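Local structure of cyclic UMP-AMP synthase (Rhodothermus marinus SG0.5JP17-172, 6E0K) at residues K21-S26 with T124-D129; V70-L75 with V132-R137; Y220-S225 with N240-A245. The protein makes 3',3'-cUAMP, a second messenger that activates cell-killing effectors in CBASS antiphage defence, from UTP and ATP. All coordinates share one frame; numbering follows the deposited sequence.

Interaction 1 (K21-S26 with T124-D129); sequences KKTHES and TYLPAD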
loop_
_atom_site.group_PDB
_atom_site.type_symbol
_atom_site.label_atom_id
_atom_site.label_comp_id
_atom_site.label_asym_id
_atom_site.label_seq_id
_atom_site.Cartn_x
_atom_site.Cartn_y
_atom_site.Cartn_z
ATOM N N LYS A 21 2.631 -6.746 -14.259
ATOM C CA LYS A 21 1.310 -6.951 -14.845
ATOM C C LYS A 21 1.120 -8.395 -15.302
ATOM O O LYS A 21 0.055 -8.982 -15.088
ATOM C CB LYS A 21 1.089 -5.972 -15.999
ATOM C CG LYS A 21 0.737 -4.558 -15.494
ATOM C CD LYS A 21 0.640 -3.539 -16.623
ATOM C CE LYS A 21 0.335 -2.153 -16.072
ATOM N NZ LYS A 21 0.468 -1.088 -17.107
ATOM N N LYS A 22 2.151 -8.997 -15.888
ATOM C CA LYS A 22 2.039 -10.393 -16.303
ATOM C C LYS A 22 1.945 -11.324 -15.109
ATOM O O LYS A 22 1.304 -12.380 -15.204
ATOM C CB LYS A 22 3.233 -10.801 -17.164
ATOM C CG LYS A 22 3.380 -10.015 -18.446
ATOM C CD LYS A 22 2.147 -10.100 -19.274
ATOM C CE LYS A 22 1.965 -11.488 -19.833
ATOM N NZ LYS A 22 1.127 -11.429 -21.059
ATOM N N THR A 23 2.579 -10.961 -13.988
ATOM C CA THR A 23 2.428 -11.749 -12.766
ATOM C C THR A 23 0.977 -11.749 -12.315
ATOM O O THR A 23 0.410 -12.796 -11.968
ATOM C CB THR A 23 3.340 -11.187 -11.668
ATOM O OG1 THR A 23 4.694 -11.187 -12.134
ATOM C CG2 THR A 23 3.253 -12.027 -10.384
ATOM N N HIS A 24 0.356 -10.571 -12.329
ATOM C CA HIS A 24 -1.065 -10.447 -12.017
ATOM C C HIS A 24 -1.910 -11.318 -12.947
ATOM O O HIS A 24 -2.773 -12.094 -12.494
ATOM C CB HIS A 24 -1.436 -8.964 -12.128
ATOM C CG HIS A 24 -2.888 -8.675 -11.947
ATOM N ND1 HIS A 24 -3.482 -7.537 -12.451
ATOM C CD2 HIS A 24 -3.856 -9.339 -11.270
ATOM C CE1 HIS A 24 -4.760 -7.526 -12.116
ATOM N NE2 HIS A 24 -5.014 -8.615 -11.410
ATOM N N GLU A 25 -1.654 -11.221 -14.255
ATOM C CA GLU A 25 -2.420 -11.998 -15.223
ATOM C C GLU A 25 -2.196 -13.488 -15.029
ATOM O O GLU A 25 -3.119 -14.282 -15.216
ATOM C CB GLU A 25 -2.041 -11.576 -16.644
ATOM C CG GLU A 25 -2.391 -10.119 -16.945
ATOM C CD GLU A 25 -1.886 -9.643 -18.302
ATOM O OE1 GLU A 25 -1.312 -10.458 -19.057
ATOM O OE2 GLU A 25 -2.072 -8.445 -18.612
ATOM N N SER A 26 -0.990 -13.878 -14.608
ATOM C CA SER A 26 -0.719 -15.289 -14.329
ATOM C C SER A 26 -1.548 -15.808 -13.156
ATOM O O SER A 26 -2.170 -16.874 -13.256
ATOM C CB SER A 26 0.775 -15.482 -14.058
ATOM O OG SER A 26 1.073 -16.847 -13.812
ATOM N N THR A 124 6.243 -17.625 -13.300
ATOM C CA THR A 124 7.268 -17.514 -14.335
ATOM C C THR A 124 7.651 -16.074 -14.641
ATOM O O THR A 124 8.501 -15.845 -15.507
ATOM C CB THR A 124 6.797 -18.169 -15.629
ATOM O OG1 THR A 124 5.595 -17.511 -16.052
ATOM C CG2 THR A 124 6.525 -19.644 -15.402
ATOM N N TYR A 125 7.036 -15.104 -13.956
ATOM C CA TYR A 125 7.358 -13.703 -14.120
ATOM C C TYR A 125 8.039 -13.257 -12.835
ATOM O O TYR A 125 9.247 -13.526 -12.662
ATOM C CB TYR A 125 6.085 -12.927 -14.479
ATOM C CG TYR A 125 5.510 -13.390 -15.799
ATOM C CD1 TYR A 125 6.090 -12.976 -16.992
ATOM C CD2 TYR A 125 4.407 -14.233 -15.847
ATOM C CE1 TYR A 125 5.584 -13.395 -18.209
ATOM C CE2 TYR A 125 3.895 -14.661 -17.064
ATOM C CZ TYR A 125 4.495 -14.229 -18.242
ATOM O OH TYR A 125 4.005 -14.626 -19.474
ATOM N N LEU A 126 7.340 -12.612 -11.910
ATOM C CA LEU A 126 7.872 -12.254 -10.604
ATOM C C LEU A 126 7.223 -13.066 -9.492
ATOM O O LEU A 126 6.150 -13.649 -9.671
ATOM C CB LEU A 126 7.647 -10.760 -10.315
ATOM C CG LEU A 126 8.581 -9.860 -11.116
ATOM C CD1 LEU A 126 8.025 -8.455 -11.146
ATOM C CD2 LEU A 126 9.980 -9.873 -10.521
ATOM N N PRO A 127 7.846 -13.110 -8.320
ATOM C CA PRO A 127 7.171 -13.696 -7.165
ATOM C C PRO A 127 5.984 -12.838 -6.772
ATOM O O PRO A 127 6.017 -11.607 -6.872
ATOM C CB PRO A 127 8.250 -13.692 -6.073
ATOM C CG PRO A 127 9.546 -13.480 -6.797
ATOM C CD PRO A 127 9.196 -12.633 -7.982
ATOM N N ALA A 128 4.921 -13.505 -6.339
ATOM C CA ALA A 128 3.696 -12.851 -5.931
ATOM C C ALA A 128 3.469 -13.090 -4.446
ATOM O O ALA A 128 3.669 -14.199 -3.939
ATOM C CB ALA A 128 2.504 -13.364 -6.742
ATOM N N ASP A 129 3.087 -12.036 -3.749
ATOM C CA ASP A 129 2.666 -12.121 -2.359
ATOM C C ASP A 129 1.156 -11.945 -2.373
ATOM O O ASP A 129 0.662 -10.846 -2.645
ATOM C CB ASP A 129 3.356 -11.046 -1.524
ATOM C CG ASP A 129 3.224 -11.287 -0.044
ATOM O OD1 ASP A 129 3.493 -12.424 0.400
ATOM O OD2 ASP A 129 2.859 -10.333 0.676
HETATM O O HOH W 1 3.327 -17.855 -14.600
#
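Thr23 and Tyr125 carry most of this contact, in which one side of a helix meets the loop leading into a strand. Thr23 OG1 accepts the backbone N-H of Leu126 (OG1 to N 3.0 Å, 157° at the hydrogen). With chi1 at -57°, OG1 stands beside its backbone N and can also give its proton to the carbonyl O of Thr19, one helical turn back. The other branch of Thr23, CG2, runs along the loop, 3.4 Å from Leu126 O and 4.0 Å from Ala128 CB. Threonine suits the place because one branch is polar, the other apolar.

The Tyr125 ring lies with a face against the helix. Lys22 CB sits over it in a CH-pi contact, 3.5 Å from the ring centroid and 7° off the normal, while Ser26 CB comes to the edge near the ring plane. Bends at chi2 and chi3 curl the Lys22 chain so that CE passes 3.8 Å from Tyr125 OH, and NZ turns to a salt bridge with Glu25 OE1 at 3.3 Å, its hydrogen bond weak. The long aliphatic chain of lysine thus serves the ring, its charge the carboxylate.

Farther out, a water joins Ser26 OG (2.6 Å) to Thr124 OG1 (2.7 Å); Ser26 OG also bonds Tyr107 OH. Thr123 OG1 fixes the loop, binding both Tyr125 N and Leu126 O.

Helix 18-32 covers the start of strand 127-138, with Ala128 touching both Ile27 of the helix and Val63 of the adjoining strand 61-68. The strand leads to Asp129, one of the magnesium-binding aspartates, whose OD1 here meets Lys120 and Thr118.

Interaction 2 (V70-L75 with V132-R137); sequences VFMNNL and VCIQYR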
loop_
_atom_site.group_PDB
_atom_site.type_symbol
_atom_site.label_atom_id
_atom_site.label_comp_id
_atom_site.label_asym_id
_atom_site.label_seq_id
_atom_site.Cartn_x
_atom_site.Cartn_y
_atom_site.Cartn_z
ATOM N N VAL A 70 -19.730 -13.218 -0.549
ATOM C CA VAL A 70 -20.133 -13.041 0.835
ATOM C C VAL A 70 -19.265 -11.926 1.391
ATOM O O VAL A 70 -18.268 -11.527 0.782
ATOM C CB VAL A 70 -19.973 -14.330 1.655
ATOM C CG1 VAL A 70 -20.814 -15.458 1.045
ATOM C CG2 VAL A 70 -18.526 -14.738 1.712
ATOM N N PHE A 71 -19.657 -11.411 2.553
ATOM C CA PHE A 71 -18.912 -10.311 3.149
ATOM C C PHE A 71 -18.913 -10.414 4.663
ATOM O O PHE A 71 -19.928 -10.742 5.280
ATOM C CB PHE A 71 -19.460 -8.941 2.727
ATOM C CG PHE A 71 -20.926 -8.785 2.932
ATOM C CD1 PHE A 71 -21.432 -8.253 4.110
ATOM C CD2 PHE A 71 -21.812 -9.182 1.936
ATOM C CE1 PHE A 71 -22.798 -8.126 4.295
ATOM C CE2 PHE A 71 -23.179 -9.054 2.120
ATOM C CZ PHE A 71 -23.671 -8.525 3.299
ATOM N N MET A 72 -17.766 -10.111 5.252
ATOM C CA MET A 72 -17.691 -9.861 6.677
ATOM C C MET A 72 -18.034 -8.394 6.920
ATOM O O MET A 72 -18.094 -7.588 5.990
ATOM C CB MET A 72 -16.313 -10.290 7.182
ATOM C CG MET A 72 -16.061 -11.763 6.753
ATOM S SD MET A 72 -14.575 -12.523 7.411
ATOM C CE MET A 72 -14.697 -12.058 9.135
ATOM N N ASN A 73 -18.316 -8.047 8.167
ATOM C CA ASN A 73 -18.909 -6.736 8.410
ATOM C C ASN A 73 -18.902 -6.443 9.899
ATOM O O ASN A 73 -18.532 -7.287 10.718
ATOM C CB ASN A 73 -20.334 -6.688 7.869
ATOM C CG ASN A 73 -21.190 -7.772 8.467
ATOM O OD1 ASN A 73 -21.601 -7.660 9.611
ATOM N ND2 ASN A 73 -21.423 -8.849 7.714
ATOM N N ASN A 74 -19.337 -5.231 10.239
ATOM C CA ASN A 74 -19.458 -4.778 11.618
ATOM C C ASN A 74 -20.906 -4.672 12.076
ATOM O O ASN A 74 -21.186 -3.965 13.049
ATOM C CB ASN A 74 -18.765 -3.426 11.793
ATOM C CG ASN A 74 -19.417 -2.331 10.968
ATOM O OD1 ASN A 74 -20.087 -2.598 9.970
ATOM N ND2 ASN A 74 -19.238 -1.088 11.398
ATOM N N LEU A 75 -21.826 -5.351 11.400
ATOM C CA LEU A 75 -23.239 -5.246 11.725
ATOM C C LEU A 75 -23.589 -6.010 12.991
ATOM O O LEU A 75 -23.023 -7.071 13.281
ATOM C CB LEU A 75 -24.086 -5.800 10.579
ATOM C CG LEU A 75 -23.938 -5.067 9.257
ATOM C CD1 LEU A 75 -24.556 -5.926 8.153
ATOM C CD2 LEU A 75 -24.648 -3.714 9.398
ATOM N N VAL A 132 -5.160 -13.392 0.597
ATOM C CA VAL A 132 -6.443 -14.057 0.416
ATOM C C VAL A 132 -7.420 -13.430 1.395
ATOM O O VAL A 132 -7.182 -13.440 2.607
ATOM C CB VAL A 132 -6.319 -15.568 0.653
ATOM C CG1 VAL A 132 -7.681 -16.219 0.554
ATOM C CG2 VAL A 132 -5.351 -16.182 -0.348
ATOM N N CYS A 133 -8.511 -12.858 0.885
ATOM C CA CYS A 133 -9.371 -12.059 1.754
ATOM C C CYS A 133 -10.819 -12.152 1.299
ATOM O O CYS A 133 -11.118 -12.614 0.203
ATOM C CB CYS A 133 -8.920 -10.600 1.786
ATOM S SG CYS A 133 -8.868 -9.789 0.170
ATOM N N ILE A 134 -11.723 -11.708 2.173
ATOM C CA ILE A 134 -13.143 -11.615 1.861
ATOM C C ILE A 134 -13.552 -10.152 1.968
ATOM O O ILE A 134 -13.007 -9.390 2.775
ATOM C CB ILE A 134 -13.983 -12.507 2.802
ATOM C CG1 ILE A 134 -13.658 -13.983 2.566
ATOM C CG2 ILE A 134 -15.469 -12.263 2.594
ATOM C CD1 ILE A 134 -14.483 -14.901 3.421
ATOM N N GLN A 135 -14.485 -9.748 1.116
ATOM C CA GLN A 135 -15.018 -8.392 1.168
ATOM C C GLN A 135 -15.456 -8.060 2.592
ATOM O O GLN A 135 -16.053 -8.889 3.272
ATOM C CB GLN A 135 -16.206 -8.281 0.212
ATOM C CG GLN A 135 -16.821 -6.901 0.116
ATOM C CD GLN A 135 -18.072 -6.916 -0.744
ATOM O OE1 GLN A 135 -19.164 -6.603 -0.277
ATOM N NE2 GLN A 135 -17.920 -7.312 -2.005
ATOM N N TYR A 136 -15.113 -6.860 3.048
ATOM C CA TYR A 136 -15.517 -6.360 4.355
ATOM C C TYR A 136 -16.356 -5.108 4.143
ATOM O O TYR A 136 -15.968 -4.227 3.373
ATOM C CB TYR A 136 -14.298 -6.033 5.225
ATOM C CG TYR A 136 -14.678 -5.568 6.612
ATOM C CD1 TYR A 136 -14.927 -6.485 7.618
ATOM C CD2 TYR A 136 -14.800 -4.213 6.908
ATOM C CE1 TYR A 136 -15.277 -6.068 8.909
ATOM C CE2 TYR A 136 -15.149 -3.790 8.173
ATOM C CZ TYR A 136 -15.386 -4.716 9.171
ATOM O OH TYR A 136 -15.725 -4.279 10.425
ATOM N N ARG A 137 -17.511 -5.044 4.796
ATOM C CA ARG A 137 -18.380 -3.877 4.716
ATOM C C ARG A 137 -18.422 -3.198 6.075
ATOM O O ARG A 137 -18.882 -3.791 7.058
ATOM C CB ARG A 137 -19.795 -4.276 4.289
ATOM C CG ARG A 137 -19.863 -4.862 2.884
ATOM C CD ARG A 137 -21.320 -5.052 2.472
ATOM N NE ARG A 137 -21.441 -5.737 1.188
ATOM C CZ ARG A 137 -22.601 -6.002 0.598
ATOM N NH1 ARG A 137 -23.744 -5.639 1.169
ATOM N NH2 ARG A 137 -22.616 -6.637 -0.573
#
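Met72 uses both of its backbone polar groups on strand 127-138: its N donates to Gln135 O at 2.9 Å, and its O accepts from Arg137 N, also at 2.9 Å. The two bonds straddle Tyr136, as expected of parallel strands.

The shortest side-chain bond lies next to them. Arg137 NE donates to Gln135 OE1 at 2.8 Å and an almost straight 174°, with the oxygen in the guanidinium plane. Gln135 is itself held through NE2 by Asn68 OD1. The in-plane bond to Gln135 OE1, with the bond from Arg137 NH1 to Tyr139 OH, limits the rotation of the guanidinium, which lies flat on the Phe71 ring in a cation-pi stack (centres 3.7 Å apart, planes 5° apart). Phe71 CG occupies the crowded position between backbone N and carbonyl carbon (chi1 52°), bringing the ring over Arg137, while Phe85 meets the ring edge-to-face. Arginine fits here because its flat cation can stack and bond in its plane at once.

On the opposite face of the sheet, Met72 CB lies 4.1 Å from Tyr136 CD1. The tyrosine reaches along the neighbouring chain until OH is 3.4 Å from Asn74 CB. Val70 CG2 and Ile134 CG2 meet at 4.0 Å. At the end of the short strand, Asn73 OD1 accepts Leu75 N at 2.9 Å in an Asx turn, and Asn74 OD1 takes the backbone N of Tyr139.

Both segments belong to the mixed sheet of the nucleotidyltransferase domain. Strand 71-73 continues the parallel pairing of strand 127-138 after strand 61-68, with a corner in the chain at Val70 between the two. Strand 150-157 runs antiparallel along the other side, bonding Ile134 through Thr154 and Tyr136 through Gly152.

Interaction 3 (Y220-S225 with N240-A245); sequences YNVPDS and NWLKRA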
loop_
_atom_site.group_PDB
_atom_site.type_symbol
_atom_site.label_atom_id
_atom_site.label_comp_id
_atom_site.label_asym_id
_atom_site.label_seq_id
_atom_site.Cartn_x
_atom_site.Cartn_y
_atom_site.Cartn_z
ATOM N N TYR A 220 0.365 11.918 1.118
ATOM C CA TYR A 220 -1.036 12.126 0.772
ATOM C C TYR A 220 -1.636 13.293 1.545
ATOM O O TYR A 220 -2.534 13.983 1.042
ATOM C CB TYR A 220 -1.833 10.848 1.037
ATOM C CG TYR A 220 -3.278 10.998 0.652
ATOM C CD1 TYR A 220 -3.669 10.914 -0.675
ATOM C CD2 TYR A 220 -4.243 11.241 1.614
ATOM C CE1 TYR A 220 -4.987 11.063 -1.037
ATOM C CE2 TYR A 220 -5.570 11.395 1.256
ATOM C CZ TYR A 220 -5.928 11.302 -0.062
ATOM O OH TYR A 220 -7.249 11.455 -0.425
ATOM N N ASN A 221 -1.140 13.541 2.753
ATOM C CA ASN A 221 -1.684 14.597 3.596
ATOM C C ASN A 221 -1.193 15.992 3.234
ATOM O O ASN A 221 -1.713 16.975 3.788
ATOM C CB ASN A 221 -1.350 14.294 5.052
ATOM C CG ASN A 221 -2.266 13.255 5.634
ATOM O OD1 ASN A 221 -3.322 13.597 6.150
ATOM N ND2 ASN A 221 -1.897 11.977 5.523
ATOM N N VAL A 222 -0.246 16.099 2.314
ATOM C CA VAL A 222 0.336 17.392 1.949
ATOM C C VAL A 222 -0.594 18.089 0.962
ATOM O O VAL A 222 -1.082 17.439 0.025
ATOM C CB VAL A 222 1.718 17.182 1.339
ATOM C CG1 VAL A 222 2.331 18.511 0.899
ATOM C CG2 VAL A 222 2.639 16.471 2.321
ATOM N N PRO A 223 -0.858 19.394 1.121
ATOM C CA PRO A 223 -1.756 20.089 0.187
ATOM C C PRO A 223 -1.295 19.952 -1.257
ATOM O O PRO A 223 -0.098 19.907 -1.543
ATOM C CB PRO A 223 -1.692 21.549 0.652
ATOM C CG PRO A 223 -1.336 21.465 2.108
ATOM C CD PRO A 223 -0.391 20.287 2.202
ATOM N N ASP A 224 -2.274 19.883 -2.173
ATOM C CA ASP A 224 -1.962 19.692 -3.589
ATOM C C ASP A 224 -1.062 20.797 -4.131
ATOM O O ASP A 224 -0.276 20.557 -5.059
ATOM C CB ASP A 224 -3.256 19.618 -4.414
ATOM C CG ASP A 224 -4.051 18.361 -4.148
ATOM O OD1 ASP A 224 -3.499 17.421 -3.528
ATOM O OD2 ASP A 224 -5.233 18.305 -4.558
ATOM N N SER A 225 -1.161 22.008 -3.565
ATOM C CA SER A 225 -0.380 23.155 -4.026
ATOM C C SER A 225 1.123 22.946 -3.895
ATOM O O SER A 225 1.893 23.660 -4.547
ATOM C CB SER A 225 -0.787 24.402 -3.244
ATOM O OG SER A 225 -0.763 24.141 -1.842
ATOM N N ASN A 240 9.110 21.388 3.698
ATOM C CA ASN A 240 8.901 22.530 4.583
ATOM C C ASN A 240 7.485 22.570 5.143
ATOM O O ASN A 240 7.298 22.968 6.299
ATOM C CB ASN A 240 9.240 23.824 3.859
ATOM C CG ASN A 240 10.735 24.064 3.813
ATOM O OD1 ASN A 240 11.448 23.737 4.766
ATOM N ND2 ASN A 240 11.219 24.618 2.715
ATOM N N TRP A 241 6.483 22.168 4.360
ATOM C CA TRP A 241 5.132 22.116 4.909
ATOM C C TRP A 241 5.018 21.041 5.986
ATOM O O TRP A 241 4.415 21.273 7.041
ATOM C CB TRP A 241 4.105 21.878 3.799
ATOM C CG TRP A 241 2.697 21.911 4.316
ATOM C CD1 TRP A 241 1.899 23.014 4.442
ATOM C CD2 TRP A 241 1.925 20.804 4.801
ATOM N NE1 TRP A 241 0.680 22.663 4.969
ATOM C CE2 TRP A 241 0.676 21.315 5.210
ATOM C CE3 TRP A 241 2.169 19.431 4.933
ATOM C CZ2 TRP A 241 -0.330 20.500 5.726
ATOM C CZ3 TRP A 241 1.173 18.621 5.456
ATOM C CH2 TRP A 241 -0.063 19.158 5.847
ATOM N N LEU A 242 5.587 19.857 5.743
ATOM C CA LEU A 242 5.528 18.784 6.735
ATOM C C LEU A 242 6.222 19.180 8.038
ATOM O O LEU A 242 5.759 18.825 9.131
ATOM C CB LEU A 242 6.151 17.508 6.156
ATOM C CG LEU A 242 5.275 16.767 5.136
ATOM C CD1 LEU A 242 6.094 15.741 4.373
ATOM C CD2 LEU A 242 4.085 16.093 5.826
ATOM N N LYS A 243 7.329 19.926 7.944
ATOM C CA LYS A 243 8.056 20.342 9.144
ATOM C C LYS A 243 7.217 21.249 10.027
ATOM O O LYS A 243 7.409 21.275 11.253
ATOM C CB LYS A 243 9.359 21.042 8.739
ATOM C CG LYS A 243 10.470 20.073 8.392
ATOM C CD LYS A 243 11.559 20.721 7.548
ATOM C CE LYS A 243 12.280 21.827 8.266
ATOM N NZ LYS A 243 13.374 22.351 7.384
ATOM N N ARG A 244 6.295 22.001 9.430
ATOM C CA ARG A 244 5.448 22.948 10.147
ATOM C C ARG A 244 4.061 22.402 10.454
ATOM O O ARG A 244 3.275 23.093 11.111
ATOM C CB ARG A 244 5.327 24.242 9.334
ATOM C CG ARG A 244 6.659 24.953 9.144
ATOM C CD ARG A 244 6.648 25.938 7.989
ATOM N NE ARG A 244 7.886 26.717 7.942
ATOM C CZ ARG A 244 9.063 26.247 7.532
ATOM N NH1 ARG A 244 9.188 24.982 7.127
ATOM N NH2 ARG A 244 10.127 27.040 7.536
ATOM N N ALA A 245 3.747 21.187 10.016
ATOM C CA ALA A 245 2.394 20.666 10.114
ATOM C C ALA A 245 2.161 19.978 11.453
ATOM O O ALA A 245 3.095 19.547 12.136
ATOM C CB ALA A 245 2.110 19.685 8.977
#
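The backbone O of Asn221 lies 3.4 Å from Trp241 CH2, while the side-chain amide of Asn221 is gripped elsewhere: ND2 donates to the carbonyls of both Cys217 and Arg251. Asparagine suits the end of a helix here, since one amide group ties the last turn to a distant loop, which should steady the backbone that meets the tryptophan.

The rest of the contact is apolar. Pro223 brings CD over the centre of the Trp241 six-membered ring, a CH-pi contact with CD 3.4 Å from the centroid and 14° off the normal; CG follows toward the five-membered ring, 3.7 Å from NE1. Bonded to the amide nitrogen, CD carries somewhat polarised hydrogens that suit an aromatic face. In Trp241, chi1 of -176° sends the indole toward the loop, and chi2 near 88° turns its face to the proline. Ala245 CB lies 3.7 Å above the plane on the opposite face, toward the rim, so the indole lies between Pro223 and Ala245, four residues on along its own chain.

Val222 fills the place beside it: CG2 is 3.8 Å from Leu242 CD2 and 4.0 Å from Trp241 CE3. Its two methyls let it meet both neighbours, CG1 also lying against Trp241 CE3. Arg244 NH1 folds back to Asn240 O at 2.9 Å.

The contact closes the connection between helices 212-220 and 231-244, away from the annotated nucleotide and metal sites. Helix 168-181 holds the loop from another direction, where Lys178 NZ binds Val222 O and Asp224 OD1, and Leu242 also packs on Leu276 of helix 269-285.

Overall arrangement
Interactions 1 and 2 share strand 127-138, their centres about 26 Å apart. Interaction 1 lays helix 18-32 on its beginning, close to the metal site, whereas interaction 2 adds a short parallel strand farther along. Interaction 3, with its centre about 35 Å from that of interaction 1 and on the opposite side of the chain's centre, joins a loop to a helix. All three are partly buried. Chemistry follows the setting: backbone pairing and a charged stack in the sheet, one side-chain-to-backbone bond plus a ring face in interaction 1, and mainly apolar and CH-pi contacts across interaction 3. An aromatic face meets a neighbour in each.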